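Local coordinates for protein putrescine aminotransferase (Halomonas elongata DSM 2581, PDB 6GWI) that transfers amino groups from amine donors, probably including putrescine, to carbonyl acceptors, using pyridoxal 5'-phosphate as cofactor, at residues D6-D11 with S30-H35; E356-L361 with D433-L438. All coordinates share one frame; numbering follows the deposited sequence.

The two contacts show how separate packing sites can lie on elements linked by one small antiparallel sheet. Contact 1 (6-11 with 30-35) comes wholly before contact 2 (356-361 with 433-438) along the chain; their centres lie 31 Å apart and their nearest atoms about 14 Å, so they do not touch. The sheet 31-37, 40-43 and 48-50 relates them: contact 1 uses the edge strand within this chain, 31-37, which the second subunit extends, whereas E434 and L435 of contact 2 touch L50 on strand 48-50. Contact 1 packs the N-terminal helix 4-14 beside the second subunit; contact 2 joins helices 342-359 and 429-450 within one chain. The sheet thus has an interface strand at one side and a strand packed by helix 429-450 at the other.

Contact 1: residues D6-D11 with S30-H35; sequences DYQALD and SRVVTH
Q8 and S30 carry the polar part of this contact, where helix 4-14 meets the start of strand 31-37. The amide NE2 of Q8 donates to the backbone O of S30 at 2.8 Å, and the bond is nearly straight, with 166° at the hydrogen. The acceptor lies in the plane of the Q8 amide, but the donor sits well above the S30 carbonyl plane, 42° out of it. Beyond CG the glutamine chain runs extended (chi2 176°), carrying the amide past the helix surface to the residue just before the strand. A water ties the same two residues together a second time: it donates to Q8 O at 3.1 Å and accepts from S30 N at 2.9 Å.

Apolar contact is made by Y7 and V32, whose side chains cross at about a right angle. Both methyls of the valine take part. CG2 meets the tyrosine CB at 3.8 Å, while CG1 approaches the ring obliquely, 4.0 Å from CD2.

D11 contributes looser packing, its OD2 lying 4.0 Å from S30 CB. The polar work of this carboxylate is done with other residues: OD2 bonds to H17, and OD1 to H15 and to T89 of the second subunit. The S30 hydroxyl turns toward the next residue and donates to R31 O at 3.2 Å. R31 and V32 form a parallel beta ladder with a strand of the second subunit, and Y7 packs on R95 of that subunit.

The chemistry is therefore divided: both backbone polar groups of S30 are satisfied from Q8, one directly and one through water, while Y7 and V32 supply the hydrophobic filling. A mostly buried junction results, fastening the N-terminal helix to a strand that takes part in the dimer interface.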
ATOM      1  N   ASP B   6     -12.796   0.802  27.855  1.00 30.12           N
ATOM      2  CA  ASP B   6     -12.280   2.097  27.420  1.00 30.14           C
ATOM      3  C   ASP B   6     -11.709   2.004  26.012  1.00 30.33           C
ATOM      4  O   ASP B   6     -12.007   2.841  25.152  1.00 24.42           O
ATOM      5  CB  ASP B   6     -11.212   2.602  28.392  1.00 41.45           C
ATOM      6  CG  ASP B   6     -11.748   2.814  29.791  1.00 40.78           C
ATOM      7  OD1 ASP B   6     -12.914   3.240  29.924  1.00 40.29           O
ATOM      8  OD2 ASP B   6     -11.001   2.546  30.756  1.00 43.08           O
ATOM      9  N   TYR B   7     -10.854   1.006  25.769  1.00 21.91           N
ATOM     10  CA  TYR B   7     -10.379   0.728  24.419  1.00 20.94           C
ATOM     11  C   TYR B   7     -11.541   0.575  23.448  1.00 20.35           C
ATOM     12  O   TYR B   7     -11.532   1.147  22.352  1.00 24.20           O
ATOM     13  CB  TYR B   7      -9.534  -0.549  24.420  1.00 26.83           C
ATOM     14  CG  TYR B   7      -8.126  -0.363  24.929  1.00 45.99           C
ATOM     15  CD1 TYR B   7      -7.280   0.568  24.348  1.00 30.04           C
ATOM     16  CD2 TYR B   7      -7.639  -1.121  25.990  1.00 45.44           C
ATOM     17  CE1 TYR B   7      -5.990   0.744  24.802  1.00 39.67           C
ATOM     18  CE2 TYR B   7      -6.344  -0.949  26.455  1.00 42.49           C
ATOM     19  CZ  TYR B   7      -5.527  -0.012  25.854  1.00 31.37           C
ATOM     20  OH  TYR B   7      -4.237   0.179  26.294  1.00 23.04           O
ATOM     21  N   GLN B   8     -12.545  -0.222  23.827  1.00 26.91           N
ATOM     22  CA  GLN B   8     -13.653  -0.501  22.922  1.00 28.85           C
ATOM     23  C   GLN B   8     -14.417   0.772  22.582  1.00 23.16           C
ATOM     24  O   GLN B   8     -14.815   0.978  21.430  1.00 24.86           O
ATOM     25  CB  GLN B   8     -14.587  -1.544  23.542  1.00 33.96           C
ATOM     26  CG  GLN B   8     -13.969  -2.933  23.693  1.00 38.28           C
ATOM     27  CD  GLN B   8     -14.892  -3.923  24.390  1.00 42.54           C
ATOM     28  OE1 GLN B   8     -15.540  -3.593  25.383  1.00 43.25           O
ATOM     29  NE2 GLN B   8     -14.947  -5.146  23.873  1.00 33.49           N
ATOM     30  N   ALA B   9     -14.622   1.645  23.570  1.00 28.19           N
ATOM     31  CA  ALA B   9     -15.391   2.859  23.327  1.00 34.02           C
ATOM     32  C   ALA B   9     -14.640   3.809  22.402  1.00 33.21           C
ATOM     33  O   ALA B   9     -15.221   4.362  21.461  1.00 25.46           O
ATOM     34  CB  ALA B   9     -15.728   3.540  24.653  1.00 23.62           C
ATOM     35  N   LEU B  10     -13.343   4.019  22.657  1.00 28.26           N
ATOM     36  CA  LEU B  10     -12.534   4.840  21.760  1.00 22.37           C
ATOM     37  C   LEU B  10     -12.466   4.222  20.371  1.00 21.97           C
ATOM     38  O   LEU B  10     -12.581   4.923  19.359  1.00 24.27           O
ATOM     39  CB  LEU B  10     -11.122   5.012  22.316  1.00 25.10           C
ATOM     40  CG  LEU B  10     -10.913   6.029  23.437  1.00 33.07           C
ATOM     41  CD1 LEU B  10      -9.451   6.009  23.860  1.00 31.94           C
ATOM     42  CD2 LEU B  10     -11.333   7.431  23.037  1.00 33.33           C
ATOM     43  N   ASP B  11     -12.252   2.906  20.307  1.00 22.43           N
ATOM     44  CA  ASP B  11     -12.179   2.231  19.019  1.00 18.81           C
ATOM     45  C   ASP B  11     -13.483   2.383  18.253  1.00 19.59           C
ATOM     46  O   ASP B  11     -13.478   2.658  17.048  1.00 23.37           O
ATOM     47  CB  ASP B  11     -11.854   0.755  19.220  1.00 30.56           C
ATOM     48  CG  ASP B  11     -11.383   0.096  17.949  1.00 23.77           C
ATOM     49  OD1 ASP B  11     -10.223   0.327  17.558  1.00 25.75           O
ATOM     50  OD2 ASP B  11     -12.180  -0.633  17.327  1.00 22.37           O
ATOM     51  N   SER B  30     -15.314  -4.605  20.181  1.00 30.64           N
ATOM     52  CA  SER B  30     -14.130  -5.204  19.581  1.00 30.47           C
ATOM     53  C   SER B  30     -13.287  -5.927  20.625  1.00 26.10           C
ATOM     54  O   SER B  30     -13.165  -5.488  21.772  1.00 33.50           O
ATOM     55  CB  SER B  30     -13.285  -4.129  18.890  1.00 30.36           C
ATOM     56  OG  SER B  30     -12.318  -4.706  18.027  1.00 38.52           O
ATOM     57  N   ARG B  31     -12.697  -7.041  20.208  1.00 23.36           N
ATOM     58  CA  ARG B  31     -11.630  -7.679  20.961  1.00 24.29           C
ATOM     59  C   ARG B  31     -10.388  -6.805  20.886  1.00 25.62           C
ATOM     60  O   ARG B  31     -10.127  -6.155  19.871  1.00 32.94           O
ATOM     61  CB  ARG B  31     -11.348  -9.053  20.363  1.00 29.57           C
ATOM     62  CG  ARG B  31     -12.512 -10.032  20.432  1.00 51.21           C
ATOM     63  CD  ARG B  31     -12.333 -11.095  19.357  1.00 61.99           C
ATOM     64  NE  ARG B  31     -13.454 -12.026  19.264  1.00 72.45           N
ATOM     65  CZ  ARG B  31     -13.699 -12.798  18.208  1.00 74.64           C
ATOM     66  NH1 ARG B  31     -14.735 -13.627  18.218  1.00 69.06           N
ATOM     67  NH2 ARG B  31     -12.942 -12.710  17.122  1.00 69.91           N
ATOM     68  N   VAL B  32      -9.611  -6.791  21.962  1.00 20.34           N
ATOM     69  CA  VAL B  32      -8.429  -5.939  22.049  1.00 23.35           C
ATOM     70  C   VAL B  32      -7.229  -6.841  22.293  1.00 25.89           C
ATOM     71  O   VAL B  32      -7.083  -7.414  23.380  1.00 27.82           O
ATOM     72  CB  VAL B  32      -8.558  -4.874  23.148  1.00 28.03           C
ATOM     73  CG1 VAL B  32      -7.372  -3.929  23.094  1.00 20.66           C
ATOM     74  CG2 VAL B  32      -9.855  -4.092  22.992  1.00 29.23           C
ATOM     75  N   VAL B  33      -6.377  -6.977  21.281  1.00 25.82           N
ATOM     76  CA  VAL B  33      -5.172  -7.796  21.366  1.00 23.12           C
ATOM     77  C   VAL B  33      -4.013  -6.903  21.782  1.00 20.86           C
ATOM     78  O   VAL B  33      -3.752  -5.874  21.145  1.00 26.56           O
ATOM     79  CB  VAL B  33      -4.888  -8.492  20.024  1.00 23.12           C
ATOM     80  CG1 VAL B  33      -3.612  -9.329  20.095  1.00 27.16           C
ATOM     81  CG2 VAL B  33      -6.083  -9.352  19.621  1.00 26.86           C
ATOM     82  N   THR B  34      -3.288  -7.311  22.821  1.00 21.36           N
ATOM     83  CA  THR B  34      -2.329  -6.422  23.463  1.00 21.86           C
ATOM     84  C   THR B  34      -0.892  -6.914  23.437  1.00 22.38           C
ATOM     85  O   THR B  34       0.019  -6.084  23.392  1.00 22.55           O
ATOM     86  CB  THR B  34      -2.726  -6.178  24.930  1.00 22.87           C
ATOM     87  OG1 THR B  34      -2.779  -7.427  25.630  1.00 27.68           O
ATOM     88  CG2 THR B  34      -4.077  -5.497  25.009  1.00 26.48           C
ATOM     89  N   HIS B  35      -0.651  -8.219  23.481  1.00 28.01           N
ATOM     90  CA  HIS B  35       0.714  -8.719  23.380  1.00 36.64           C
ATOM     91  C   HIS B  35       0.669 -10.178  22.955  1.00 25.56           C
ATOM     92  O   HIS B  35      -0.380 -10.827  22.980  1.00 30.18           O
ATOM     93  CB  HIS B  35       1.489  -8.530  24.693  1.00 45.74           C
ATOM     94  CG  HIS B  35       0.968  -9.333  25.845  1.00 57.12           C
ATOM     95  ND1 HIS B  35      -0.230  -9.057  26.466  1.00 57.66           N
ATOM     96  CD2 HIS B  35       1.506 -10.380  26.514  1.00 50.90           C
ATOM     97  CE1 HIS B  35      -0.416  -9.910  27.458  1.00 58.17           C
ATOM     98  NE2 HIS B  35       0.621 -10.726  27.506  1.00 56.47           N
TER
HETATM   99  O   HOH W   1     -15.408  -1.677  19.977  1.00 25.13           O

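Contact 2: residues E356-L361 with D433-L438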
ATOM      1  N   GLU B 356      -0.934 -35.748   9.797  1.00 53.14           N
ATOM      2  CA  GLU B 356      -1.436 -36.924  10.500  1.00 54.59           C
ATOM      3  C   GLU B 356      -2.348 -36.529  11.657  1.00 52.37           C
ATOM      4  O   GLU B 356      -3.407 -37.138  11.852  1.00 51.61           O
ATOM      5  CB  GLU B 356      -0.271 -37.793  10.982  1.00 68.49           C
ATOM      6  CG  GLU B 356       0.816 -37.058  11.748  1.00 71.29           C
ATOM      7  CD  GLU B 356       1.882 -37.998  12.287  1.00 68.31           C
ATOM      8  OE1 GLU B 356       2.980 -38.055  11.693  1.00 66.36           O
ATOM      9  OE2 GLU B 356       1.612 -38.696  13.289  1.00 64.53           O
ATOM     10  N   ARG B 357      -1.968 -35.508  12.428  1.00 47.32           N
ATOM     11  CA  ARG B 357      -2.825 -35.055  13.518  1.00 47.25           C
ATOM     12  C   ARG B 357      -4.105 -34.429  12.974  1.00 57.22           C
ATOM     13  O   ARG B 357      -5.189 -34.621  13.537  1.00 55.09           O
ATOM     14  CB  ARG B 357      -2.074 -34.053  14.396  1.00 43.56           C
ATOM     15  CG  ARG B 357      -0.857 -34.612  15.135  1.00 48.01           C
ATOM     16  CD  ARG B 357      -1.197 -35.778  16.055  1.00 62.28           C
ATOM     17  NE  ARG B 357      -0.139 -36.004  17.039  1.00 93.18           N
ATOM     18  CZ  ARG B 357      -0.123 -37.000  17.922  1.00109.64           C
ATOM     19  NH1 ARG B 357      -1.108 -37.887  17.952  1.00118.32           N
ATOM     20  NH2 ARG B 357       0.886 -37.109  18.776  1.00117.43           N
ATOM     21  N   TRP B 358      -3.994 -33.673  11.880  1.00 63.06           N
ATOM     22  CA  TRP B 358      -5.167 -33.081  11.245  1.00 50.72           C
ATOM     23  C   TRP B 358      -6.118 -34.155  10.730  1.00 52.01           C
ATOM     24  O   TRP B 358      -7.342 -34.010  10.830  1.00 44.79           O
ATOM     25  CB  TRP B 358      -4.715 -32.176  10.101  1.00 49.51           C
ATOM     26  CG  TRP B 358      -5.690 -31.129   9.660  1.00 40.97           C
ATOM     27  CD1 TRP B 358      -6.232 -30.990   8.415  1.00 33.78           C
ATOM     28  CD2 TRP B 358      -6.207 -30.047  10.445  1.00 47.39           C
ATOM     29  NE1 TRP B 358      -7.062 -29.897   8.378  1.00 42.78           N
ATOM     30  CE2 TRP B 358      -7.064 -29.300   9.612  1.00 43.85           C
ATOM     31  CE3 TRP B 358      -6.033 -29.639  11.770  1.00 46.42           C
ATOM     32  CZ2 TRP B 358      -7.744 -28.172  10.061  1.00 38.38           C
ATOM     33  CZ3 TRP B 358      -6.714 -28.521  12.215  1.00 41.02           C
ATOM     34  CH2 TRP B 358      -7.559 -27.801  11.364  1.00 34.08           C
ATOM     35  N   ALA B 359      -5.572 -35.237  10.164  1.00 57.43           N
ATOM     36  CA  ALA B 359      -6.397 -36.306   9.616  1.00 56.32           C
ATOM     37  C   ALA B 359      -7.170 -37.064  10.687  1.00 51.04           C
ATOM     38  O   ALA B 359      -8.130 -37.768  10.355  1.00 48.80           O
ATOM     39  CB  ALA B 359      -5.531 -37.286   8.823  1.00 62.48           C
ATOM     40  N   SER B 360      -6.775 -36.950  11.955  1.00 51.20           N
ATOM     41  CA  SER B 360      -7.541 -37.582  13.021  1.00 55.18           C
ATOM     42  C   SER B 360      -8.899 -36.924  13.227  1.00 77.52           C
ATOM     43  O   SER B 360      -9.712 -37.451  13.994  1.00114.27           O
ATOM     44  CB  SER B 360      -6.747 -37.549  14.329  1.00 37.26           C
ATOM     45  OG  SER B 360      -6.855 -36.287  14.965  1.00 49.37           O
ATOM     46  N   LEU B 361      -9.163 -35.798  12.566  1.00 64.99           N
ATOM     47  CA  LEU B 361     -10.441 -35.109  12.674  1.00 60.29           C
ATOM     48  C   LEU B 361     -11.455 -35.548  11.622  1.00 49.24           C
ATOM     49  O   LEU B 361     -12.604 -35.099  11.673  1.00 40.55           O
ATOM     50  CB  LEU B 361     -10.233 -33.594  12.569  1.00 60.94           C
ATOM     51  CG  LEU B 361      -9.432 -32.937  13.694  1.00 64.67           C
ATOM     52  CD1 LEU B 361      -9.063 -31.507  13.330  1.00 77.21           C
ATOM     53  CD2 LEU B 361     -10.215 -32.968  15.000  1.00 59.92           C
ATOM     54  N   ASP B 433      -0.358 -30.304  18.651  1.00 39.49           N
ATOM     55  CA  ASP B 433      -1.250 -31.170  19.415  1.00 38.70           C
ATOM     56  C   ASP B 433      -2.347 -30.361  20.096  1.00 36.65           C
ATOM     57  O   ASP B 433      -3.530 -30.717  20.032  1.00 33.47           O
ATOM     58  CB  ASP B 433      -0.455 -31.957  20.458  1.00 52.34           C
ATOM     59  CG  ASP B 433       0.397 -33.047  19.845  1.00 50.91           C
ATOM     60  OD1 ASP B 433       0.089 -33.489  18.718  1.00 44.48           O
ATOM     61  OD2 ASP B 433       1.382 -33.461  20.492  1.00 46.15           O
ATOM     62  N   GLU B 434      -1.967 -29.280  20.782  1.00 33.27           N
ATOM     63  CA  GLU B 434      -2.955 -28.439  21.446  1.00 31.20           C
ATOM     64  C   GLU B 434      -3.959 -27.883  20.444  1.00 33.34           C
ATOM     65  O   GLU B 434      -5.163 -27.834  20.721  1.00 30.87           O
ATOM     66  CB  GLU B 434      -2.255 -27.299  22.191  1.00 34.31           C
ATOM     67  CG  GLU B 434      -3.190 -26.411  23.004  1.00 52.29           C
ATOM     68  CD  GLU B 434      -2.498 -25.179  23.560  1.00 64.91           C
ATOM     69  OE1 GLU B 434      -1.317 -24.957  23.223  1.00 69.01           O
ATOM     70  OE2 GLU B 434      -3.133 -24.434  24.336  1.00 74.55           O
ATOM     71  N   LEU B 435      -3.481 -27.471  19.267  1.00 33.47           N
ATOM     72  CA  LEU B 435      -4.365 -26.912  18.248  1.00 44.12           C
ATOM     73  C   LEU B 435      -5.466 -27.891  17.862  1.00 40.08           C
ATOM     74  O   LEU B 435      -6.653 -27.541  17.864  1.00 36.81           O
ATOM     75  CB  LEU B 435      -3.539 -26.517  17.020  1.00 45.84           C
ATOM     76  CG  LEU B 435      -4.237 -25.779  15.876  1.00 41.78           C
ATOM     77  CD1 LEU B 435      -3.207 -24.986  15.077  1.00 55.19           C
ATOM     78  CD2 LEU B 435      -4.998 -26.722  14.954  1.00 30.86           C
ATOM     79  N   VAL B 436      -5.093 -29.124  17.518  1.00 34.54           N
ATOM     80  CA  VAL B 436      -6.080 -30.102  17.071  1.00 42.87           C
ATOM     81  C   VAL B 436      -7.045 -30.450  18.199  1.00 41.06           C
ATOM     82  O   VAL B 436      -8.253 -30.599  17.975  1.00 44.78           O
ATOM     83  CB  VAL B 436      -5.370 -31.351  16.515  1.00 51.40           C
ATOM     84  CG1 VAL B 436      -6.377 -32.438  16.170  1.00 45.31           C
ATOM     85  CG2 VAL B 436      -4.538 -30.975  15.291  1.00 40.70           C
ATOM     86  N   GLU B 437      -6.534 -30.597  19.424  1.00 37.34           N
ATOM     87  CA  GLU B 437      -7.405 -30.880  20.561  1.00 37.25           C
ATOM     88  C   GLU B 437      -8.430 -29.768  20.756  1.00 37.47           C
ATOM     89  O   GLU B 437      -9.620 -30.033  20.957  1.00 41.88           O
ATOM     90  CB  GLU B 437      -6.570 -31.068  21.830  1.00 59.61           C
ATOM     91  CG  GLU B 437      -5.640 -32.271  21.788  1.00 85.26           C
ATOM     92  CD  GLU B 437      -4.623 -32.264  22.914  1.00103.90           C
ATOM     93  OE1 GLU B 437      -4.793 -31.475  23.867  1.00102.25           O
ATOM     94  OE2 GLU B 437      -3.653 -33.047  22.845  1.00107.23           O
ATOM     95  N   LEU B 438      -7.982 -28.511  20.706  1.00 31.71           N
ATOM     96  CA  LEU B 438      -8.910 -27.396  20.852  1.00 28.70           C
ATOM     97  C   LEU B 438      -9.900 -27.361  19.696  1.00 33.37           C
ATOM     98  O   LEU B 438     -11.085 -27.064  19.890  1.00 36.69           O
ATOM     99  CB  LEU B 438      -8.142 -26.079  20.933  1.00 35.20           C
ATOM    100  CG  LEU B 438      -7.303 -25.839  22.186  1.00 42.17           C
ATOM    101  CD1 LEU B 438      -6.422 -24.617  21.995  1.00 42.52           C
ATOM    102  CD2 LEU B 438      -8.204 -25.667  23.398  1.00 46.66           C
TER
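V436 sits at the centre of the contact between helices 342-359 and 429-450, with its two methyls reaching different neighbours. CG1 lies 3.6 Å from the backbone O of R357 and 4.0 Å from L361 CG; CG2 meets W358 CE3 at the indole edge, near the ring plane, at 4.1 Å. L435 touches the same ring from an oblique direction, its CD2 3.7 Å from W358 CZ3, and L361 CD1 lies off-centre over one face of it. On the more exposed side of the contact, R357 NE forms a salt bridge with D433 OD1 at 3.0 Å. The guanidinium and carboxylate planes stand 80° apart, so a single nitrogen and oxygen make the link rather than a flat two-point pairing. The arginine bends at chi2 (-59°), and this brings NE to the aspartate.

A second shell sets these groups in place. W358 NE1 is held by A378 O. Y353, one turn earlier on the arginine's helix, hydrogen-bonds both R357 NE and D433 OD1. S360 folds its hydroxyl back and donates to R357 O at 2.8 Å, a carbonyl that also accepts from S360 N. Replacing S360 with an alanine would probably leave R357 O with one bond fewer and the turn beside V436 less firmly fixed.

Farther out, W358 and L361 both rest on L379 of strand 376-381. The last part of one helix, together with L361, packed on a second helix, with an antiparallel sheet beneath, is consistent with the C-terminal small domain of class-III, fold-type I aminotransferases.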